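Local coordinates for uncharacterized protein (PDB 5MU5) that probably acts as a Maf glycosyltransferase that glycosylates flagellin and is involved in forming the bacterial flagellum, at residues Ala401-Phe406 with Gly481-Ala486; Thr396-Ala401 with Leu409-Val414; Ser37-Asn42 with Leu47-Arg52. One frame throughout, in Å; residues are numbered along the deposited sequence.

Interaction 1 (Ala401-Phe406 with Gly481-Ala486)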
loop_
_atom_site.group_PDB
_atom_site.type_symbol
_atom_site.label_atom_id
_atom_site.label_comp_id
_atom_site.label_asym_id
_atom_site.label_seq_id
_atom_site.Cartn_x
_atom_site.Cartn_y
_atom_site.Cartn_z
ATOM N N ALA A 401 1.838 17.758 -14.526
ATOM C CA ALA A 401 2.655 18.634 -15.365
ATOM C C ALA A 401 3.675 17.858 -16.197
ATOM O O ALA A 401 3.875 18.142 -17.373
ATOM C CB ALA A 401 3.361 19.663 -14.511
ATOM N N LEU A 402 4.311 16.873 -15.579
ATOM C CA LEU A 402 5.308 16.063 -16.262
ATOM C C LEU A 402 4.640 15.173 -17.297
ATOM O O LEU A 402 5.158 14.988 -18.387
ATOM C CB LEU A 402 6.103 15.220 -15.247
ATOM C CG LEU A 402 6.986 16.055 -14.324
ATOM C CD1 LEU A 402 7.373 15.249 -13.088
ATOM C CD2 LEU A 402 8.219 16.566 -15.066
ATOM N N ALA A 403 3.462 14.663 -16.962
ATOM C CA ALA A 403 2.714 13.813 -17.874
ATOM C C ALA A 403 2.305 14.578 -19.154
ATOM O O ALA A 403 2.392 14.040 -20.268
ATOM C CB ALA A 403 1.508 13.247 -17.163
ATOM N N LEU A 404 1.908 15.838 -18.993
ATOM C CA LEU A 404 1.498 16.674 -20.107
ATOM C C LEU A 404 2.646 17.113 -20.999
ATOM O O LEU A 404 2.430 17.479 -22.138
ATOM C CB LEU A 404 0.772 17.902 -19.593
ATOM C CG LEU A 404 -0.535 17.564 -18.895
ATOM C CD1 LEU A 404 -1.120 18.875 -18.408
ATOM C CD2 LEU A 404 -1.502 16.821 -19.807
ATOM N N GLY A 405 3.861 17.058 -20.492
ATOM C CA GLY A 405 5.024 17.327 -21.305
ATOM C C GLY A 405 5.923 18.414 -20.765
ATOM O O GLY A 405 6.983 18.637 -21.315
ATOM N N PHE A 406 5.505 19.098 -19.708
ATOM C CA PHE A 406 6.327 20.142 -19.127
ATOM C C PHE A 406 7.597 19.550 -18.521
ATOM O O PHE A 406 7.583 18.450 -17.990
ATOM C CB PHE A 406 5.530 20.950 -18.105
ATOM C CG PHE A 406 4.340 21.653 -18.708
ATOM C CD1 PHE A 406 4.514 22.811 -19.454
ATOM C CD2 PHE A 406 3.072 21.152 -18.556
ATOM C CE1 PHE A 406 3.435 23.445 -20.040
ATOM C CE2 PHE A 406 1.979 21.796 -19.114
ATOM C CZ PHE A 406 2.157 22.950 -19.846
ATOM N N GLY A 481 12.409 12.641 -10.551
ATOM C CA GLY A 481 13.501 11.757 -10.935
ATOM C C GLY A 481 13.235 10.874 -12.149
ATOM O O GLY A 481 14.106 10.676 -12.959
ATOM N N ARG A 482 12.027 10.368 -12.297
ATOM C CA ARG A 482 11.696 9.535 -13.458
ATOM C C ARG A 482 11.719 10.272 -14.815
ATOM O O ARG A 482 11.726 9.629 -15.855
ATOM C CB ARG A 482 10.355 8.852 -13.248
ATOM C CG ARG A 482 10.382 7.874 -12.080
ATOM C CD ARG A 482 9.022 7.257 -11.804
ATOM N NE ARG A 482 8.569 6.491 -12.961
ATOM C CZ ARG A 482 7.330 6.037 -13.148
ATOM N NH1 ARG A 482 6.374 6.267 -12.247
ATOM N NH2 ARG A 482 7.045 5.352 -14.256
ATOM N N TYR A 483 11.765 11.605 -14.815
ATOM C CA TYR A 483 11.810 12.372 -16.060
ATOM C C TYR A 483 13.129 13.086 -16.277
ATOM O O TYR A 483 13.249 13.928 -17.168
ATOM C CB TYR A 483 10.668 13.398 -16.070
ATOM C CG TYR A 483 9.271 12.816 -16.218
ATOM C CD1 TYR A 483 8.570 12.356 -15.116
ATOM C CD2 TYR A 483 8.667 12.733 -17.453
ATOM C CE1 TYR A 483 7.289 11.830 -15.240
ATOM C CE2 TYR A 483 7.383 12.237 -17.598
ATOM C CZ TYR A 483 6.700 11.787 -16.493
ATOM O OH TYR A 483 5.441 11.292 -16.633
ATOM N N ARG A 484 14.117 12.807 -15.441
ATOM C CA ARG A 484 15.447 13.375 -15.659
ATOM C C ARG A 484 16.145 12.523 -16.709
ATOM O O ARG A 484 15.789 11.365 -16.880
ATOM C CB ARG A 484 16.223 13.475 -14.342
ATOM C CG ARG A 484 15.610 14.534 -13.435
ATOM C CD ARG A 484 16.501 14.891 -12.274
ATOM N NE ARG A 484 17.809 15.342 -12.735
ATOM C CZ ARG A 484 18.856 15.560 -11.942
ATOM N NH1 ARG A 484 18.766 15.388 -10.624
ATOM N NH2 ARG A 484 20.002 15.962 -12.474
ATOM N N PRO A 485 17.087 13.101 -17.466
ATOM C CA PRO A 485 17.603 14.460 -17.391
ATOM C C PRO A 485 16.813 15.513 -18.176
ATOM O O PRO A 485 17.183 16.674 -18.141
ATOM C CB PRO A 485 18.989 14.304 -18.006
ATOM C CG PRO A 485 18.772 13.277 -19.085
ATOM C CD PRO A 485 17.624 12.402 -18.652
ATOM N N ALA A 486 15.756 15.136 -18.886
ATOM C CA ALA A 486 14.914 16.138 -19.587
ATOM C C ALA A 486 14.276 17.137 -18.601
ATOM O O ALA A 486 14.281 18.341 -18.847
ATOM C CB ALA A 486 13.833 15.460 -20.415
#
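A CH-pi contact between Leu402, in the last turn of helix 393-404, and Tyr483, the residue following helix 467-482, packs the C-terminal ends of two helices together. Leu402 CB lies over the middle of the tyrosine ring, 3.6 Å from its centroid and only 14° off the ring normal. The isobutyl group then runs back toward the root of the ring: Leu402 CD1 comes within 3.7 Å of Tyr483 CD1, while Leu402 CD2 approaches Tyr483 CG at 4.1 Å. A branched aliphatic chain suits the place because it spreads over much of one ring face. Tyr483 has CG anti to its carbonyl carbon (chi1 -70°), which carries the ring across to helix 393-404 and sets Tyr483 OH 3.9 Å from Ala403 CA. The CB of Ala403 points away from 481-486, and its small methyl touches His266 and Leu386. Helix 393-404 ends here in a Schellman motif. Phe406 N bonds back to Ala401 O at 3.0 Å, and a weak bond joins Gly405 N to Leu402 O; Gly405 is the C-prime residue. Its positive phi of 125° suits glycine, since a beta carbon there would collide with the carbonyl O of Leu404. Both helices belong to the alpha/beta part of the chain, where helix 467-482 lies in the connection between the adjacent parallel strands 408-412 and 488-491. Arg407 knits the region further: its NH1 bonds to Leu402 O, and it also touches the side chain of Tyr483.

Interaction 2 (Thr396-Ala401 with Leu409-Val414)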
loop_
_atom_site.group_PDB
_atom_site.type_symbol
_atom_site.label_atom_id
_atom_site.label_comp_id
_atom_site.label_asym_id
_atom_site.label_seq_id
_atom_site.Cartn_x
_atom_site.Cartn_y
_atom_site.Cartn_z
ATOM N N THR A 396 -0.087 15.771 -7.223
ATOM C CA THR A 396 -0.980 15.675 -8.383
ATOM C C THR A 396 -0.587 16.676 -9.441
ATOM O O THR A 396 -0.501 16.337 -10.610
ATOM C CB THR A 396 -2.449 15.943 -7.993
ATOM O OG1 THR A 396 -2.787 15.198 -6.811
ATOM C CG2 THR A 396 -3.374 15.573 -9.138
ATOM N N GLY A 397 -0.333 17.913 -9.028
ATOM C CA GLY A 397 0.072 18.955 -9.973
ATOM C C GLY A 397 1.433 18.686 -10.597
ATOM O O GLY A 397 1.632 18.888 -11.778
ATOM N N THR A 398 2.378 18.221 -9.806
ATOM C CA THR A 398 3.703 17.937 -10.326
ATOM C C THR A 398 3.666 16.797 -11.319
ATOM O O THR A 398 4.251 16.888 -12.396
ATOM C CB THR A 398 4.637 17.590 -9.184
ATOM O OG1 THR A 398 4.666 18.703 -8.283
ATOM C CG2 THR A 398 6.029 17.290 -9.704
ATOM N N THR A 399 2.962 15.723 -10.981
ATOM C CA THR A 399 2.948 14.552 -11.852
ATOM C C THR A 399 2.126 14.854 -13.106
ATOM O O THR A 399 2.497 14.418 -14.201
ATOM C CB THR A 399 2.477 13.253 -11.137
ATOM O OG1 THR A 399 2.668 12.131 -12.013
ATOM C CG2 THR A 399 1.010 13.306 -10.777
ATOM N N ALA A 400 1.042 15.622 -12.948
ATOM C CA ALA A 400 0.211 16.019 -14.101
ATOM C C ALA A 400 1.045 16.841 -15.060
ATOM O O ALA A 400 0.976 16.648 -16.265
ATOM C CB ALA A 400 -1.009 16.816 -13.669
ATOM N N ALA A 401 1.838 17.758 -14.526
ATOM C CA ALA A 401 2.655 18.634 -15.365
ATOM C C ALA A 401 3.675 17.858 -16.197
ATOM O O ALA A 401 3.875 18.142 -17.373
ATOM C CB ALA A 401 3.361 19.663 -14.511
ATOM N N LEU A 409 10.369 23.165 -14.486
ATOM C CA LEU A 409 9.391 23.296 -13.414
ATOM C C LEU A 409 9.898 24.186 -12.320
ATOM O O LEU A 409 11.042 24.068 -11.925
ATOM C CB LEU A 409 9.143 21.935 -12.762
ATOM C CG LEU A 409 8.131 20.962 -13.333
ATOM C CD1 LEU A 409 8.376 20.659 -14.795
ATOM C CD2 LEU A 409 8.186 19.679 -12.524
ATOM N N TYR A 410 9.015 25.034 -11.803
ATOM C CA TYR A 410 9.330 25.875 -10.664
ATOM C C TYR A 410 8.310 25.617 -9.581
ATOM O O TYR A 410 7.101 25.714 -9.814
ATOM C CB TYR A 410 9.338 27.338 -11.061
ATOM C CG TYR A 410 10.430 27.648 -12.049
ATOM C CD1 TYR A 410 10.240 27.446 -13.403
ATOM C CD2 TYR A 410 11.669 28.111 -11.626
ATOM C CE1 TYR A 410 11.250 27.704 -14.307
ATOM C CE2 TYR A 410 12.681 28.382 -12.527
ATOM C CZ TYR A 410 12.462 28.171 -13.862
ATOM O OH TYR A 410 13.458 28.445 -14.765
ATOM N N LEU A 411 8.795 25.267 -8.399
ATOM C CA LEU A 411 7.913 25.080 -7.255
ATOM C C LEU A 411 7.849 26.314 -6.355
ATOM O O LEU A 411 8.858 26.863 -5.941
ATOM C CB LEU A 411 8.347 23.887 -6.422
ATOM C CG LEU A 411 8.617 22.572 -7.138
ATOM C CD1 LEU A 411 9.096 21.589 -6.079
ATOM C CD2 LEU A 411 7.414 22.032 -7.893
ATOM N N PHE A 412 6.634 26.720 -6.040
ATOM C CA PHE A 412 6.376 27.814 -5.136
ATOM C C PHE A 412 5.365 27.323 -4.105
ATOM O O PHE A 412 4.452 26.552 -4.431
ATOM C CB PHE A 412 5.795 29.005 -5.892
ATOM C CG PHE A 412 6.706 29.567 -6.937
ATOM C CD1 PHE A 412 6.668 29.083 -8.227
ATOM C CD2 PHE A 412 7.556 30.609 -6.639
ATOM C CE1 PHE A 412 7.484 29.625 -9.209
ATOM C CE2 PHE A 412 8.385 31.146 -7.599
ATOM C CZ PHE A 412 8.347 30.661 -8.888
ATOM N N GLY A 413 5.546 27.747 -2.862
ATOM C CA GLY A 413 4.638 27.383 -1.786
ATOM C C GLY A 413 4.573 25.896 -1.508
ATOM O O GLY A 413 3.554 25.411 -1.021
ATOM N N VAL A 414 5.620 25.171 -1.891
ATOM C CA VAL A 414 5.740 23.738 -1.638
ATOM C C VAL A 414 6.760 23.648 -0.508
ATOM O O VAL A 414 7.902 23.250 -0.720
ATOM C CB VAL A 414 6.248 22.969 -2.853
ATOM C CG1 VAL A 414 6.238 21.467 -2.576
ATOM C CG2 VAL A 414 5.368 23.247 -4.041
#
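Thr398 carries the contact from helix 393-404, touching Leu409 and Leu411 of strand 408-412. Within the helix, Thr396 O accepts Ala400 N at 2.9 Å, and Gly397 O takes Ala401 N at 3.0 Å in the following step. With its CG2 anti to the backbone N, Thr398 holds that methyl 4.3 Å from Leu409 CD2, a light van der Waals approach. The same rotation (chi1 -59°) puts Thr398 OG1 beside the backbone N, where it bonds to Thr394 O one turn back. Threonine suits this buried place because its hydroxyl is satisfied by its own helix while its methyl serves the apolar side. Leu411 CD2 stands 4.3 Å from Thr398 OG1, by packing alone. One turn on, Ala401 CB points toward the strand but comes no nearer than 5.1 Å, to Leu409 CG and CD1. Thr398 CA and Leu409 CA are 8.4 Å apart. Other apolar side chains complete the packing: Ile277 of strand 275-278 touches Thr398, Leu409 and Leu411 alike. Helix 393-404 leads directly into strand 408-412 and covers one face of the largely parallel sheet, as in alpha/beta folds. The strand runs between parallel strands 275-278 and 488-491, bonded to both through its backbone, with helix 393-404 on the Leu409 and Leu411 side and helix 467-482 beside Thr398 and Val414.

Interaction 3 (Ser37-Asn42 with Leu47-Arg52)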
loop_
_atom_site.group_PDB
_atom_site.type_symbol
_atom_site.label_atom_id
_atom_site.label_comp_id
_atom_site.label_asym_id
_atom_site.label_seq_id
_atom_site.Cartn_x
_atom_site.Cartn_y
_atom_site.Cartn_z
ATOM N N SER A 37 32.706 -22.611 1.447
ATOM C CA SER A 37 32.775 -23.225 2.768
ATOM C C SER A 37 32.716 -24.728 2.647
ATOM O O SER A 37 32.400 -25.249 1.583
ATOM C CB SER A 37 31.642 -22.717 3.663
ATOM O OG SER A 37 30.398 -22.821 3.009
ATOM N N ASN A 38 33.032 -25.418 3.740
ATOM C CA ASN A 38 33.086 -26.880 3.760
ATOM C C ASN A 38 32.067 -27.461 4.712
ATOM O O ASN A 38 31.888 -26.956 5.811
ATOM C CB ASN A 38 34.477 -27.361 4.201
ATOM C CG ASN A 38 35.561 -26.966 3.232
ATOM O OD1 ASN A 38 35.455 -27.209 2.031
ATOM N ND2 ASN A 38 36.620 -26.363 3.747
ATOM N N LEU A 39 31.400 -28.526 4.288
ATOM C CA LEU A 39 30.483 -29.241 5.155
ATOM C C LEU A 39 31.317 -30.320 5.811
ATOM O O LEU A 39 31.891 -31.147 5.113
ATOM C CB LEU A 39 29.341 -29.864 4.355
ATOM C CG LEU A 39 28.229 -30.495 5.201
ATOM C CD1 LEU A 39 27.506 -29.424 5.990
ATOM C CD2 LEU A 39 27.248 -31.276 4.340
ATOM N N VAL A 40 31.405 -30.301 7.139
ATOM C CA VAL A 40 32.220 -31.265 7.875
ATOM C C VAL A 40 31.455 -31.858 9.056
ATOM O O VAL A 40 30.487 -31.268 9.528
ATOM C CB VAL A 40 33.537 -30.625 8.386
ATOM C CG1 VAL A 40 34.299 -29.979 7.236
ATOM C CG2 VAL A 40 33.276 -29.595 9.476
ATOM N N VAL A 41 31.883 -33.034 9.508
ATOM C CA VAL A 41 31.320 -33.658 10.699
ATOM C C VAL A 41 32.121 -33.160 11.901
ATOM O O VAL A 41 33.342 -33.312 11.924
ATOM C CB VAL A 41 31.417 -35.195 10.643
ATOM C CG1 VAL A 41 30.903 -35.798 11.939
ATOM C CG2 VAL A 41 30.639 -35.747 9.458
ATOM N N ASN A 42 31.447 -32.554 12.882
ATOM C CA ASN A 42 32.137 -32.051 14.083
ATOM C C ASN A 42 32.335 -33.168 15.123
ATOM O O ASN A 42 31.944 -34.309 14.883
ATOM C CB ASN A 42 31.418 -30.823 14.676
ATOM C CG ASN A 42 30.121 -31.168 15.379
ATOM O OD1 ASN A 42 29.738 -32.324 15.477
ATOM N ND2 ASN A 42 29.439 -30.151 15.875
ATOM N N LEU A 47 26.602 -32.513 11.562
ATOM C CA LEU A 47 27.147 -31.854 10.391
ATOM C C LEU A 47 27.294 -30.373 10.724
ATOM O O LEU A 47 26.458 -29.810 11.427
ATOM C CB LEU A 47 26.262 -32.067 9.163
ATOM C CG LEU A 47 26.330 -33.469 8.547
ATOM C CD1 LEU A 47 25.247 -33.607 7.489
ATOM C CD2 LEU A 47 27.706 -33.750 7.948
ATOM N N ASP A 48 28.366 -29.762 10.225
ATOM C CA ASP A 48 28.676 -28.371 10.515
ATOM C C ASP A 48 29.311 -27.728 9.287
ATOM O O ASP A 48 29.743 -28.427 8.376
ATOM C CB ASP A 48 29.620 -28.293 11.727
ATOM C CG ASP A 48 29.573 -26.937 12.443
ATOM O OD1 ASP A 48 29.014 -25.960 11.894
ATOM O OD2 ASP A 48 30.080 -26.836 13.585
ATOM N N VAL A 49 29.332 -26.399 9.256
ATOM C CA VAL A 49 29.948 -25.636 8.167
ATOM C C VAL A 49 31.212 -24.932 8.657
ATOM O O VAL A 49 31.159 -24.068 9.530
ATOM C CB VAL A 49 28.980 -24.606 7.583
ATOM C CG1 VAL A 49 29.617 -23.880 6.413
ATOM C CG2 VAL A 49 27.701 -25.290 7.132
ATOM N N GLU A 50 32.353 -25.336 8.101
ATOM C CA GLU A 50 33.641 -24.783 8.476
ATOM C C GLU A 50 34.137 -23.866 7.369
ATOM O O GLU A 50 33.872 -24.092 6.197
ATOM C CB GLU A 50 34.632 -25.914 8.760
ATOM C CG GLU A 50 36.024 -25.470 9.218
ATOM C CD GLU A 50 36.971 -25.178 8.061
ATOM O OE1 GLU A 50 36.956 -25.941 7.072
ATOM O OE2 GLU A 50 37.736 -24.191 8.138
ATOM N N PHE A 51 34.840 -22.815 7.765
ATOM C CA PHE A 51 35.416 -21.858 6.830
ATOM C C PHE A 51 36.536 -21.095 7.529
ATOM O O PHE A 51 36.291 -20.334 8.462
ATOM C CB PHE A 51 34.348 -20.887 6.312
ATOM C CG PHE A 51 34.875 -19.873 5.335
ATOM C CD1 PHE A 51 35.461 -20.283 4.139
ATOM C CD2 PHE A 51 34.770 -18.515 5.591
ATOM C CE1 PHE A 51 35.939 -19.362 3.224
ATOM C CE2 PHE A 51 35.256 -17.586 4.680
ATOM C CZ PHE A 51 35.839 -18.011 3.498
ATOM N N ARG A 52 37.767 -21.326 7.080
ATOM C CA ARG A 52 38.947 -20.702 7.669
ATOM C C ARG A 52 39.017 -20.968 9.172
ATOM O O ARG A 52 39.291 -20.067 9.960
ATOM C CB ARG A 52 38.961 -19.199 7.379
ATOM C CG ARG A 52 38.957 -18.870 5.900
ATOM C CD ARG A 52 38.958 -17.368 5.688
ATOM N NE ARG A 52 38.991 -17.012 4.270
ATOM C CZ ARG A 52 38.618 -15.834 3.773
ATOM N NH1 ARG A 52 38.149 -14.869 4.564
ATOM N NH2 ARG A 52 38.692 -15.621 2.466
#
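Asn38 and Glu50 face each other as a hydrogen-bonded antiparallel pair, Asn38 N giving to Glu50 O at 2.9 Å and Glu50 N to Asn38 O at 2.8 Å. Val40 and Asp48 repeat the pattern, with Val40 N to Asp48 O at 2.8 Å and a more bent return bond. The side chains of Asn38 and Glu50 lie side by side, pointing the same way, with amide and carboxylate planes 29° apart and a weak bond from Asn38 ND2 to Glu50 OE1 at 3.4 Å. Glu50 CG is anti to the backbone N and the chain bends at chi2 (-87°), bringing the carboxylate alongside Asn38; Gly53 N holds its OE2. The non-hydrogen-bonded pairs Leu39-Val49 and Val41-Leu47 make an apolar face, where Val41 CG2 packs on Leu47 CD2 at 3.9 Å. At the hairpin's open end, Ser37 CB meets Val49 CG1 at 3.6 Å. Branched chains suit this face, since Leu39 and Val49 also lean on helix 154-160, where Asp155 and His159 grip Ser37 OG. Asp48 OD1 takes Val49 N at 2.7 Å, from 27° outside the carboxylate plane, and Tyr57 N, while OD2 takes Gly58 N. A leucine in its place would probably leave the amides of Val49, Tyr57 and Gly58 without this acceptor and let the chain at Tyr57-Gly58 shift. At the turn, Asn42 OD1 accepts Asp46 N, closing a beta hairpin that strand 54-55 extends into a small antiparallel sheet of the Maf N-terminal region.

How the interactions relate
Interaction 3 comes first along the chain, in the Maf N-terminal region, and stands far from the others: its centre is about 54 Å from that of interaction 1 and about 59 Å from that of interaction 2. Those two are neighbours, with centres about 11 Å apart. They share Ala401 and helix 393-404, and their segments alternate along the sequence. Leu402 CD2 and Leu409 CD2 lie 4.0 Å apart, so the two contacts run into each other through packed leucines where the helix meets strand 408-412 and the end of helix 467-482. The elongated chain thus keeps a peripheral hairpin and a large mixed sheet flanked by helices as separately packed parts.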